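Local atomic coordinates of acyltransferase (Actinoplanes teichomyceticus, PDB entry 4Q38), a protein that transfers long aliphatic acyl chains from acyl-coenzyme A to the glucosamine of glycopeptide antibiotics such as teicoplanin. Residues 38-44 and 91-96; 257-261 and 317-321; 284-290 and 327-331. All coordinates share one frame; numbering follows the deposited sequence.

Overall arrangement
Interactions 2 and 3 belong to one neighbourhood of the GNAT-like C-terminal domain, their centres about 12 Å apart, and their segments alternate along the chain. They meet directly: the indole NE1 of Trp-328 lies 3.2 Å from Val-318 O, probably a hydrogen bond, and His-321 packs on Trp-328. Both lie near the bound coenzyme A, about 8 Å from it at the side chain of Ala-317 and about 7 Å at that of Met-330; the side chain of Met-330 is also about 8 Å from the bound 2-amino-6-O-decanoyl-2-deoxy-beta-D-glucopyranose (TEC). Interaction 1 stands apart, away from the known ligand sites, joining N-terminal helices about 46 Å from interaction 2 and 38 Å from interaction 3, centre to centre.

Interaction 1. Residues 38-44 and 91-96; sequences LDELGPP and ERTHHA
His-95 gives its ring N-H to a backbone carbonyl: ND1 lies 2.8 Å from Gly-42 O, with a nearly straight N-H...O angle of 178°. The oxygen sits in the imidazole plane, yet the donor approaches from 47° above the carbonyl plane. The ring swings out to this position because its CG is anti to the backbone N (chi1 -166°). Aliphatic groups then cover both of its faces. Leu-41 CG lies 3.8 Å from the centroid of the His-95 ring on one face, and Pro-44 CA lies 4.0 Å from that centroid on the other, two CH-pi contacts that hold the ring between the last helical turn and the proline exit of 38-44. Glycine suits position 42, where the chain leaves the helix with positive phi. Beside the ring, Leu-38 and Leu-41 send their CD2 methyls onto Ala-96 CB, at 3.6 Å and 3.7 Å respectively, and the small alanine lets both leucines in. Arg-92 runs along Pro-43, its NH2 3.5 Å from Pro-43 CD. A water bridges Arg-92 NE (2.8 Å) to the carbonyl of Asp-39, while NH1 is bonded to Trp-88 O and forms a salt bridge with Glu-91 OE1. The contact thus lays the end of helix 32-41 and its proline exit across helix 84-98, whose Thr-93, directed away from this contact, packs on helix 125-143.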
ATOM      1  N   LEU A  38      -0.210  18.011  13.002  1.00 37.52           N
ATOM      2  CA  LEU A  38      -1.365  17.290  13.540  1.00 36.59           C
ATOM      3  C   LEU A  38      -1.994  18.028  14.726  1.00 36.89           C
ATOM      4  O   LEU A  38      -3.208  17.987  14.916  1.00 36.21           O
ATOM      5  CB  LEU A  38      -0.991  15.860  13.942  1.00 36.98           C
ATOM      6  CG  LEU A  38      -0.566  14.867  12.846  1.00 37.46           C
ATOM      7  CD1 LEU A  38      -0.554  13.444  13.384  1.00 36.41           C
ATOM      8  CD2 LEU A  38      -1.477  14.951  11.634  1.00 36.24           C
ATOM      9  N   ASP A  39      -1.165  18.696  15.524  1.00 38.41           N
ATOM     10  CA  ASP A  39      -1.693  19.507  16.628  1.00 39.79           C
ATOM     11  C   ASP A  39      -2.569  20.640  16.092  1.00 39.61           C
ATOM     12  O   ASP A  39      -3.691  20.841  16.564  1.00 40.96           O
ATOM     13  CB  ASP A  39      -0.561  20.045  17.507  1.00 38.46           C
ATOM     14  CG  ASP A  39      -1.071  20.735  18.766  1.00 41.11           C
ATOM     15  OD1 ASP A  39      -2.030  20.241  19.391  1.00 40.96           O
ATOM     16  OD2 ASP A  39      -0.509  21.785  19.132  1.00 44.23           O
ATOM     17  N   GLU A  40      -2.074  21.356  15.081  1.00 42.56           N
ATOM     18  CA  GLU A  40      -2.850  22.441  14.468  1.00 44.33           C
ATOM     19  C   GLU A  40      -4.121  21.958  13.768  1.00 44.38           C
ATOM     20  O   GLU A  40      -5.153  22.631  13.811  1.00 43.13           O
ATOM     21  CB  GLU A  40      -1.979  23.271  13.532  1.00 47.97           C
ATOM     22  CG  GLU A  40      -1.308  24.431  14.249  1.00 53.95           C
ATOM     23  CD  GLU A  40       0.117  24.672  13.795  1.00 57.94           C
ATOM     24  OE1 GLU A  40       0.411  24.458  12.596  1.00 59.21           O
ATOM     25  OE2 GLU A  40       0.944  25.077  14.645  1.00 59.48           O
ATOM     26  N   LEU A  41      -4.049  20.786  13.138  1.00 42.97           N
ATOM     27  CA  LEU A  41      -5.225  20.167  12.522  1.00 40.86           C
ATOM     28  C   LEU A  41      -6.309  19.819  13.545  1.00 40.86           C
ATOM     29  O   LEU A  41      -7.496  20.011  13.283  1.00 40.56           O
ATOM     30  CB  LEU A  41      -4.815  18.907  11.754  1.00 41.24           C
ATOM     31  CG  LEU A  41      -5.883  18.151  10.958  1.00 41.42           C
ATOM     32  CD1 LEU A  41      -6.475  18.993   9.831  1.00 40.96           C
ATOM     33  CD2 LEU A  41      -5.268  16.870  10.413  1.00 40.22           C
ATOM     34  N   GLY A  42      -5.892  19.285  14.695  1.00 39.92           N
ATOM     35  CA  GLY A  42      -6.817  18.936  15.774  1.00 40.74           C
ATOM     36  C   GLY A  42      -7.585  17.642  15.551  1.00 41.75           C
ATOM     37  O   GLY A  42      -7.399  16.973  14.527  1.00 42.90           O
ATOM     38  N   PRO A  43      -8.455  17.277  16.514  1.00 41.30           N
ATOM     39  CA  PRO A  43      -9.300  16.086  16.434  1.00 41.56           C
ATOM     40  C   PRO A  43     -10.317  16.164  15.293  1.00 40.65           C
ATOM     41  O   PRO A  43     -10.645  17.265  14.845  1.00 39.50           O
ATOM     42  CB  PRO A  43     -10.018  16.072  17.795  1.00 42.63           C
ATOM     43  CG  PRO A  43      -9.985  17.488  18.258  1.00 43.57           C
ATOM     44  CD  PRO A  43      -8.662  18.006  17.781  1.00 42.85           C
ATOM     45  N   PRO A  44     -10.805  15.001  14.811  1.00 40.49           N
ATOM     46  CA  PRO A  44     -11.804  14.990  13.740  1.00 41.46           C
ATOM     47  C   PRO A  44     -13.172  15.468  14.236  1.00 45.15           C
ATOM     48  O   PRO A  44     -13.449  15.398  15.435  1.00 44.18           O
ATOM     49  CB  PRO A  44     -11.885  13.511  13.364  1.00 40.02           C
ATOM     50  CG  PRO A  44     -11.522  12.794  14.627  1.00 39.63           C
ATOM     51  CD  PRO A  44     -10.440  13.632  15.228  1.00 40.33           C
ATOM     52  N   GLU A  91      -6.392   9.876  16.615  1.00 31.52           N
ATOM     53  CA  GLU A  91      -7.444  10.812  16.218  1.00 33.37           C
ATOM     54  C   GLU A  91      -6.991  11.744  15.104  1.00 31.06           C
ATOM     55  O   GLU A  91      -7.698  11.927  14.114  1.00 31.56           O
ATOM     56  CB  GLU A  91      -7.868  11.680  17.408  1.00 36.03           C
ATOM     57  CG  GLU A  91      -8.628  10.948  18.493  1.00 39.76           C
ATOM     58  CD  GLU A  91      -9.121  11.897  19.564  1.00 42.46           C
ATOM     59  OE1 GLU A  91      -8.291  12.611  20.171  1.00 41.29           O
ATOM     60  OE2 GLU A  91     -10.344  11.920  19.796  1.00 45.65           O
ATOM     61  N   ARG A  92      -5.821  12.345  15.295  1.00 30.86           N
ATOM     62  CA  ARG A  92      -5.283  13.341  14.368  1.00 31.97           C
ATOM     63  C   ARG A  92      -4.768  12.731  13.062  1.00 30.70           C
ATOM     64  O   ARG A  92      -4.893  13.343  12.011  1.00 29.19           O
ATOM     65  CB  ARG A  92      -4.203  14.186  15.045  1.00 32.36           C
ATOM     66  CG  ARG A  92      -4.809  15.238  15.961  1.00 34.34           C
ATOM     67  CD  ARG A  92      -3.985  15.505  17.203  1.00 35.64           C
ATOM     68  NE  ARG A  92      -4.769  16.289  18.167  1.00 35.91           N
ATOM     69  CZ  ARG A  92      -5.608  15.772  19.066  1.00 36.16           C
ATOM     70  NH1 ARG A  92      -5.770  14.459  19.164  1.00 33.13           N
ATOM     71  NH2 ARG A  92      -6.288  16.576  19.883  1.00 36.61           N
ATOM     72  N   THR A  93      -4.205  11.531  13.143  1.00 29.55           N
ATOM     73  CA  THR A  93      -3.731  10.815  11.952  1.00 29.66           C
ATOM     74  C   THR A  93      -4.928  10.433  11.087  1.00 28.97           C
ATOM     75  O   THR A  93      -4.907  10.593   9.859  1.00 28.61           O
ATOM     76  CB  THR A  93      -2.903   9.572  12.341  1.00 28.85           C
ATOM     77  OG1 THR A  93      -1.753   9.994  13.072  1.00 30.82           O
ATOM     78  CG2 THR A  93      -2.431   8.796  11.104  1.00 27.76           C
ATOM     79  N   HIS A  94      -5.978   9.939  11.737  1.00 30.63           N
ATOM     80  CA  HIS A  94      -7.242   9.700  11.056  1.00 30.38           C
ATOM     81  C   HIS A  94      -7.708  10.954  10.357  1.00 30.31           C
ATOM     82  O   HIS A  94      -8.069  10.920   9.178  1.00 28.39           O
ATOM     83  CB  HIS A  94      -8.296   9.209  12.031  1.00 29.97           C
ATOM     84  CG  HIS A  94      -9.706   9.330  11.504  1.00 30.44           C
ATOM     85  ND1 HIS A  94     -10.241   8.435  10.652  1.00 28.59           N
ATOM     86  CD2 HIS A  94     -10.687  10.297  11.729  1.00 30.81           C
ATOM     87  CE1 HIS A  94     -11.501   8.807  10.346  1.00 29.30           C
ATOM     88  NE2 HIS A  94     -11.774   9.943  11.009  1.00 30.48           N
ATOM     89  N   HIS A  95      -7.704  12.067  11.085  1.00 30.73           N
ATOM     90  CA  HIS A  95      -8.130  13.363  10.544  1.00 31.59           C
ATOM     91  C   HIS A  95      -7.272  13.806   9.376  1.00 30.22           C
ATOM     92  O   HIS A  95      -7.795  14.263   8.364  1.00 28.88           O
ATOM     93  CB  HIS A  95      -8.147  14.413  11.654  1.00 32.86           C
ATOM     94  CG  HIS A  95      -8.880  15.688  11.298  1.00 35.62           C
ATOM     95  ND1 HIS A  95      -8.822  16.795  12.074  1.00 36.41           N
ATOM     96  CD2 HIS A  95      -9.700  16.011  10.211  1.00 36.03           C
ATOM     97  CE1 HIS A  95      -9.567  17.774  11.511  1.00 37.07           C
ATOM     98  NE2 HIS A  95     -10.096  17.295  10.371  1.00 37.06           N
ATOM     99  N   ALA A  96      -5.956  13.648   9.505  1.00 29.56           N
ATOM    100  CA  ALA A  96      -5.013  14.027   8.452  1.00 30.39           C
ATOM    101  C   ALA A  96      -5.215  13.240   7.158  1.00 30.52           C
ATOM    102  O   ALA A  96      -4.826  13.699   6.085  1.00 30.61           O
ATOM    103  CB  ALA A  96      -3.577  13.892   8.942  1.00 29.71           C
TER
HETATM  104  O   HOH W   1      -4.670  19.064  18.674  1.00 46.50           O

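Interaction 2. Residues 257-261 and 317-321; sequences QLEEY and AVIAH
Tyr-261 lays its CB against the methyl of Ala-317, the two CB atoms 3.4 Å apart, and from there its ring reaches along the helix to His-321, one turn further on. The first torsion sets this course: CG is anti to the carbonyl carbon and beside the backbone N (chi1 -55°), which directs the phenol from the end of the 3-10 turn towards the helix. One ring face looks at the carbonyl oxygen of Ala-317, which is already bonded to the backbone N-H of His-321, and the methyl of Ala-320 comes obliquely to the ring, 4.4 Å from Tyr-261 CE1. Alanine suits position 317, its small methyl letting Tyr-261 CB approach closely.

His-321 reaches back from the helix. With CG anti to its own N (chi1 -162°), the imidazole projects across the gap to the 3-10 segment. Its plane stands at 88° to the phenol, with centroids 5.5 Å apart, an oblique meeting of two aromatic rings. The detailed fit of the tyrosine hydroxyl against the imidazole is doubtful in the model. At the imidazole edge lies the amide of Gln-257, turned square to the ring; its extended chain beyond CG carries it there. Arg-326 adds to the setting, bridging to Glu-260 and touching both Tyr-261 and His-321.

The pairing joins the loop after strand 246-251 to helix 313-323. In this GNAT-like domain that helix carries Ser-313 and Glu-315, and the loop leads on to Ser-266, Asn-267 and Ile-268, all of which bind coenzyme A. The contact therefore lies beside the coenzyme A pocket of the GNAT-like fold, the side chain of Ala-317 about 8 Å from the cofactor.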
ATOM      1  N   GLN A 257      15.906  -6.472 -18.279  1.00 28.31           N
ATOM      2  CA  GLN A 257      16.963  -7.401 -17.866  1.00 28.53           C
ATOM      3  C   GLN A 257      16.437  -8.759 -17.409  1.00 29.53           C
ATOM      4  O   GLN A 257      17.183  -9.727 -17.390  1.00 29.31           O
ATOM      5  CB  GLN A 257      17.814  -6.802 -16.760  1.00 29.15           C
ATOM      6  CG  GLN A 257      18.675  -5.629 -17.188  1.00 31.07           C
ATOM      7  CD  GLN A 257      19.441  -5.061 -16.010  1.00 33.56           C
ATOM      8  OE1 GLN A 257      18.841  -4.585 -15.039  1.00 34.58           O
ATOM      9  NE2 GLN A 257      20.765  -5.124 -16.075  1.00 30.85           N
ATOM     10  N   LEU A 258      15.157  -8.819 -17.031  1.00 28.85           N
ATOM     11  CA  LEU A 258      14.524 -10.074 -16.625  1.00 28.72           C
ATOM     12  C   LEU A 258      14.509 -11.100 -17.755  1.00 29.14           C
ATOM     13  O   LEU A 258      14.470 -12.307 -17.506  1.00 30.62           O
ATOM     14  CB  LEU A 258      13.085  -9.822 -16.156  1.00 28.63           C
ATOM     15  CG  LEU A 258      12.926  -9.113 -14.817  1.00 29.74           C
ATOM     16  CD1 LEU A 258      11.488  -8.620 -14.659  1.00 30.65           C
ATOM     17  CD2 LEU A 258      13.334 -10.036 -13.676  1.00 29.15           C
ATOM     18  N   GLU A 259      14.535 -10.610 -18.990  1.00 29.91           N
ATOM     19  CA  GLU A 259      14.499 -11.464 -20.185  1.00 31.76           C
ATOM     20  C   GLU A 259      15.696 -12.409 -20.291  1.00 31.50           C
ATOM     21  O   GLU A 259      15.595 -13.470 -20.905  1.00 33.26           O
ATOM     22  CB  GLU A 259      14.377 -10.606 -21.445  1.00 32.86           C
ATOM     23  CG  GLU A 259      13.046  -9.867 -21.550  1.00 35.09           C
ATOM     24  CD  GLU A 259      13.139  -8.552 -22.316  1.00 37.22           C
ATOM     25  OE1 GLU A 259      12.266  -7.689 -22.079  1.00 37.86           O
ATOM     26  OE2 GLU A 259      14.076  -8.369 -23.139  1.00 33.36           O
ATOM     27  N   GLU A 260      16.809 -12.026 -19.671  1.00 32.61           N
ATOM     28  CA  GLU A 260      17.987 -12.891 -19.546  1.00 34.72           C
ATOM     29  C   GLU A 260      17.715 -14.162 -18.744  1.00 35.17           C
ATOM     30  O   GLU A 260      18.386 -15.175 -18.939  1.00 32.33           O
ATOM     31  CB  GLU A 260      19.136 -12.139 -18.873  1.00 35.34           C
ATOM     32  CG  GLU A 260      19.875 -11.178 -19.791  1.00 37.92           C
ATOM     33  CD  GLU A 260      21.225 -10.750 -19.250  1.00 37.97           C
ATOM     34  OE1 GLU A 260      21.578  -9.572 -19.446  1.00 41.22           O
ATOM     35  OE2 GLU A 260      21.939 -11.580 -18.638  1.00 39.83           O
ATOM     36  N   TYR A 261      16.741 -14.103 -17.836  1.00 34.05           N
ATOM     37  CA  TYR A 261      16.591 -15.142 -16.814  1.00 35.42           C
ATOM     38  C   TYR A 261      15.265 -15.881 -16.875  1.00 36.86           C
ATOM     39  O   TYR A 261      15.216 -17.083 -16.640  1.00 37.11           O
ATOM     40  CB  TYR A 261      16.769 -14.543 -15.417  1.00 34.52           C
ATOM     41  CG  TYR A 261      18.066 -13.799 -15.218  1.00 35.46           C
ATOM     42  CD1 TYR A 261      19.224 -14.473 -14.812  1.00 35.96           C
ATOM     43  CD2 TYR A 261      18.142 -12.426 -15.433  1.00 34.45           C
ATOM     44  CE1 TYR A 261      20.418 -13.794 -14.632  1.00 35.84           C
ATOM     45  CE2 TYR A 261      19.331 -11.740 -15.252  1.00 35.84           C
ATOM     46  CZ  TYR A 261      20.465 -12.433 -14.854  1.00 35.54           C
ATOM     47  OH  TYR A 261      21.643 -11.756 -14.671  1.00 36.78           O
ATOM     48  N   ALA A 317      17.074 -15.878 -10.332  1.00 36.81           N
ATOM     49  CA  ALA A 317      17.445 -14.752 -11.185  1.00 35.27           C
ATOM     50  C   ALA A 317      17.926 -13.543 -10.399  1.00 35.45           C
ATOM     51  O   ALA A 317      19.011 -13.014 -10.673  1.00 35.79           O
ATOM     52  CB  ALA A 317      16.279 -14.364 -12.086  1.00 35.25           C
ATOM     53  N   VAL A 318      17.126 -13.099  -9.422  1.00 34.92           N
ATOM     54  CA  VAL A 318      17.464 -11.897  -8.657  1.00 33.52           C
ATOM     55  C   VAL A 318      18.848 -12.032  -8.019  1.00 33.92           C
ATOM     56  O   VAL A 318      19.646 -11.092  -8.051  1.00 34.46           O
ATOM     57  CB  VAL A 318      16.412 -11.552  -7.568  1.00 33.38           C
ATOM     58  CG1 VAL A 318      16.859 -10.337  -6.761  1.00 33.39           C
ATOM     59  CG2 VAL A 318      15.053 -11.287  -8.198  1.00 32.98           C
ATOM     60  N   ILE A 319      19.117 -13.202  -7.446  1.00 34.84           N
ATOM     61  CA  ILE A 319      20.377 -13.446  -6.732  1.00 38.48           C
ATOM     62  C   ILE A 319      21.553 -13.619  -7.701  1.00 38.35           C
ATOM     63  O   ILE A 319      22.615 -13.021  -7.503  1.00 41.43           O
ATOM     64  CB  ILE A 319      20.257 -14.649  -5.759  1.00 38.87           C
ATOM     65  CG1 ILE A 319      19.220 -14.359  -4.655  1.00 40.08           C
ATOM     66  CG2 ILE A 319      21.606 -15.019  -5.155  1.00 39.41           C
ATOM     67  CD1 ILE A 319      19.431 -13.064  -3.893  1.00 39.90           C
ATOM     68  N   ALA A 320      21.355 -14.424  -8.744  1.00 39.53           N
ATOM     69  CA  ALA A 320      22.381 -14.614  -9.782  1.00 40.52           C
ATOM     70  C   ALA A 320      22.864 -13.270 -10.333  1.00 40.88           C
ATOM     71  O   ALA A 320      24.061 -12.995 -10.347  1.00 41.02           O
ATOM     72  CB  ALA A 320      21.858 -15.504 -10.899  1.00 39.73           C
ATOM     73  N   HIS A 321      21.923 -12.429 -10.758  1.00 39.70           N
ATOM     74  CA  HIS A 321      22.226 -11.099 -11.293  1.00 38.81           C
ATOM     75  C   HIS A 321      23.023 -10.251 -10.328  1.00 39.73           C
ATOM     76  O   HIS A 321      24.022  -9.623 -10.713  1.00 38.96           O
ATOM     77  CB  HIS A 321      20.922 -10.405 -11.671  1.00 37.18           C
ATOM     78  CG  HIS A 321      21.080  -9.234 -12.612  1.00 37.24           C
ATOM     79  ND1 HIS A 321      20.838  -7.964 -12.234  1.00 37.15           N
ATOM     80  CD2 HIS A 321      21.420  -9.182 -13.961  1.00 37.38           C
ATOM     81  CE1 HIS A 321      21.029  -7.139 -13.284  1.00 36.78           C
ATOM     82  NE2 HIS A 321      21.385  -7.886 -14.340  1.00 37.52           N
TER

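Interaction 3. Residues 284-290 and 327-331; sequences PGNADGD and HWHMR
Pro-284 offers its carbonyl oxygen to His-327: ND1 donates to it over 3.0 Å at 166°, in the carbonyl plane and in the plane of the imidazole. The same oxygen receives a water 2.9 Å away, which in turn accepts the backbone N-H of His-327, so one carbonyl is linked to both the side chain and the backbone of that residue. The carbonyl of Asn-286 lies in the plane of the His-329 ring, at its edge. Ala-287 puts its methyl over a face of His-327, CB 4.0 Å from the ring centroid, a CH-pi contact that a small side chain can make in a tight turn. Ala-287 also begins a type I beta turn that ends at Asp-290. Gly-289 within it presses its backbone on the second segment, CA 3.2 Å from Trp-328 O, where there is no room for a side chain. With CG beside its backbone N (chi1 -71°), Asp-290 brings its carboxylate to Trp-328, and OD1 receives the backbone N-H of Trp-328 at 2.7 Å, nearly along the C-O bond direction; OD2 lies beside the edge of His-327. One short acid therefore holds the chain that leads into strand 331-336 against the start of helix 290-298. In this GNAT-like fold both elements flank the cofactor region: Met-330 lies close to the CoA-binding Trp-252, and helix 290-298 carries Phe-296, which also binds CoA.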
ATOM      1  N   PRO A 284      24.208   1.334 -15.687  1.00 48.03           N
ATOM      2  CA  PRO A 284      24.449  -0.003 -15.139  1.00 47.58           C
ATOM      3  C   PRO A 284      24.849   0.035 -13.662  1.00 47.54           C
ATOM      4  O   PRO A 284      24.522  -0.888 -12.914  1.00 48.00           O
ATOM      5  CB  PRO A 284      25.611  -0.540 -15.988  1.00 47.20           C
ATOM      6  CG  PRO A 284      25.681   0.350 -17.184  1.00 47.95           C
ATOM      7  CD  PRO A 284      25.176   1.683 -16.741  1.00 47.13           C
ATOM      8  N   GLY A 285      25.541   1.098 -13.253  1.00 46.07           N
ATOM      9  CA  GLY A 285      26.013   1.234 -11.877  1.00 47.74           C
ATOM     10  C   GLY A 285      24.969   1.721 -10.887  1.00 48.26           C
ATOM     11  O   GLY A 285      25.214   1.724  -9.680  1.00 49.99           O
ATOM     12  N   ASN A 286      23.805   2.129 -11.390  1.00 47.94           N
ATOM     13  CA  ASN A 286      22.728   2.623 -10.536  1.00 48.36           C
ATOM     14  C   ASN A 286      22.056   1.489  -9.751  1.00 48.28           C
ATOM     15  O   ASN A 286      21.411   0.616 -10.329  1.00 44.31           O
ATOM     16  CB  ASN A 286      21.710   3.403 -11.373  1.00 51.00           C
ATOM     17  CG  ASN A 286      20.716   4.172 -10.520  1.00 53.58           C
ATOM     18  OD1 ASN A 286      20.774   5.398 -10.438  1.00 58.37           O
ATOM     19  ND2 ASN A 286      19.807   3.458  -9.882  1.00 52.39           N
ATOM     20  N   ALA A 287      22.221   1.512  -8.433  1.00 47.22           N
ATOM     21  CA  ALA A 287      21.753   0.428  -7.568  1.00 46.97           C
ATOM     22  C   ALA A 287      20.395   0.695  -6.894  1.00 48.88           C
ATOM     23  O   ALA A 287      19.976  -0.073  -6.023  1.00 47.01           O
ATOM     24  CB  ALA A 287      22.810   0.104  -6.518  1.00 47.72           C
ATOM     25  N   ASP A 288      19.711   1.765  -7.309  1.00 49.82           N
ATOM     26  CA  ASP A 288      18.451   2.194  -6.680  1.00 51.23           C
ATOM     27  C   ASP A 288      17.317   1.165  -6.739  1.00 48.92           C
ATOM     28  O   ASP A 288      16.453   1.157  -5.864  1.00 50.40           O
ATOM     29  CB  ASP A 288      17.955   3.522  -7.275  1.00 54.55           C
ATOM     30  CG  ASP A 288      18.899   4.685  -7.002  1.00 57.50           C
ATOM     31  OD1 ASP A 288      19.915   4.499  -6.297  1.00 58.30           O
ATOM     32  OD2 ASP A 288      18.620   5.797  -7.504  1.00 58.66           O
ATOM     33  N   GLY A 289      17.323   0.309  -7.760  1.00 44.38           N
ATOM     34  CA  GLY A 289      16.236  -0.649  -7.980  1.00 39.52           C
ATOM     35  C   GLY A 289      16.406  -1.995  -7.304  1.00 36.87           C
ATOM     36  O   GLY A 289      15.480  -2.808  -7.286  1.00 35.37           O
ATOM     37  N   ASP A 290      17.586  -2.235  -6.744  1.00 35.28           N
ATOM     38  CA  ASP A 290      17.875  -3.483  -6.057  1.00 35.27           C
ATOM     39  C   ASP A 290      16.966  -3.742  -4.846  1.00 35.19           C
ATOM     40  O   ASP A 290      16.465  -4.851  -4.666  1.00 32.64           O
ATOM     41  CB  ASP A 290      19.346  -3.524  -5.630  1.00 36.00           C
ATOM     42  CG  ASP A 290      20.302  -3.682  -6.812  1.00 38.22           C
ATOM     43  OD1 ASP A 290      19.849  -3.907  -7.955  1.00 37.48           O
ATOM     44  OD2 ASP A 290      21.524  -3.584  -6.592  1.00 39.61           O
ATOM     45  N   HIS A 327      22.957  -4.897 -11.517  1.00 39.83           N
ATOM     46  CA  HIS A 327      21.894  -4.192 -10.785  1.00 39.23           C
ATOM     47  C   HIS A 327      20.558  -4.234 -11.473  1.00 38.41           C
ATOM     48  O   HIS A 327      20.476  -4.237 -12.709  1.00 36.67           O
ATOM     49  CB  HIS A 327      22.288  -2.742 -10.505  1.00 40.96           C
ATOM     50  CG  HIS A 327      23.532  -2.600  -9.654  1.00 44.28           C
ATOM     51  ND1 HIS A 327      24.657  -2.009 -10.106  1.00 46.42           N
ATOM     52  CD2 HIS A 327      23.803  -3.018  -8.354  1.00 44.29           C
ATOM     53  CE1 HIS A 327      25.599  -2.042  -9.142  1.00 47.13           C
ATOM     54  NE2 HIS A 327      25.078  -2.661  -8.071  1.00 46.16           N
ATOM     55  N   TRP A 328      19.505  -4.263 -10.658  1.00 35.83           N
ATOM     56  CA  TRP A 328      18.121  -4.255 -11.126  1.00 34.07           C
ATOM     57  C   TRP A 328      17.584  -2.853 -11.103  1.00 34.63           C
ATOM     58  O   TRP A 328      17.937  -2.066 -10.224  1.00 34.10           O
ATOM     59  CB  TRP A 328      17.267  -5.155 -10.247  1.00 32.72           C
ATOM     60  CG  TRP A 328      17.607  -6.628 -10.330  1.00 32.56           C
ATOM     61  CD1 TRP A 328      18.279  -7.406  -9.386  1.00 32.23           C
ATOM     62  CD2 TRP A 328      17.285  -7.554 -11.424  1.00 32.49           C
ATOM     63  NE1 TRP A 328      18.384  -8.712  -9.809  1.00 32.34           N
ATOM     64  CE2 TRP A 328      17.811  -8.864 -11.026  1.00 32.48           C
ATOM     65  CE3 TRP A 328      16.629  -7.433 -12.649  1.00 32.52           C
ATOM     66  CZ2 TRP A 328      17.677  -9.989 -11.835  1.00 32.95           C
ATOM     67  CZ3 TRP A 328      16.509  -8.568 -13.457  1.00 32.60           C
ATOM     68  CH2 TRP A 328      17.017  -9.817 -13.058  1.00 32.16           C
ATOM     69  N   HIS A 329      16.717  -2.524 -12.065  1.00 33.35           N
ATOM     70  CA  HIS A 329      16.201  -1.165 -12.194  1.00 32.54           C
ATOM     71  C   HIS A 329      14.711  -1.124 -12.306  1.00 33.30           C
ATOM     72  O   HIS A 329      14.108  -1.902 -13.054  1.00 30.94           O
ATOM     73  CB  HIS A 329      16.806  -0.468 -13.412  1.00 34.17           C
ATOM     74  CG  HIS A 329      18.302  -0.628 -13.527  1.00 34.79           C
ATOM     75  ND1 HIS A 329      19.152  -0.185 -12.578  1.00 35.02           N
ATOM     76  CD2 HIS A 329      19.088  -1.215 -14.521  1.00 35.98           C
ATOM     77  CE1 HIS A 329      20.420  -0.476 -12.940  1.00 36.36           C
ATOM     78  NE2 HIS A 329      20.380  -1.105 -14.130  1.00 36.19           N
ATOM     79  N   MET A 330      14.102  -0.199 -11.569  1.00 32.97           N
ATOM     80  CA  MET A 330      12.695   0.119 -11.771  1.00 34.89           C
ATOM     81  C   MET A 330      12.553   0.769 -13.136  1.00 33.54           C
ATOM     82  O   MET A 330      13.323   1.662 -13.480  1.00 34.71           O
ATOM     83  CB  MET A 330      12.199   1.093 -10.703  1.00 37.51           C
ATOM     84  CG  MET A 330      10.699   1.353 -10.767  1.00 41.44           C
ATOM     85  SD  MET A 330      10.148   2.653  -9.637  1.00 48.18           S
ATOM     86  CE  MET A 330      10.663   4.121 -10.532  1.00 43.40           C
ATOM     87  N   ARG A 331      11.584   0.322 -13.921  1.00 30.88           N
ATOM     88  CA  ARG A 331      11.335   0.973 -15.206  1.00 30.03           C
ATOM     89  C   ARG A 331       9.901   1.472 -15.239  1.00 30.26           C
ATOM     90  O   ARG A 331       9.042   0.961 -14.516  1.00 27.59           O
ATOM     91  CB  ARG A 331      11.630   0.036 -16.384  1.00 29.26           C
ATOM     92  CG  ARG A 331      13.076  -0.467 -16.465  1.00 29.81           C
ATOM     93  CD  ARG A 331      14.105   0.642 -16.684  1.00 29.45           C
ATOM     94  NE  ARG A 331      13.872   1.426 -17.900  1.00 30.70           N
ATOM     95  CZ  ARG A 331      14.303   1.093 -19.116  1.00 29.28           C
ATOM     96  NH1 ARG A 331      15.002  -0.020 -19.311  1.00 29.15           N
ATOM     97  NH2 ARG A 331      14.026   1.877 -20.143  1.00 30.14           N
TER
HETATM   98  O   HOH W   2      24.160  -3.657 -13.786  1.00 40.83           O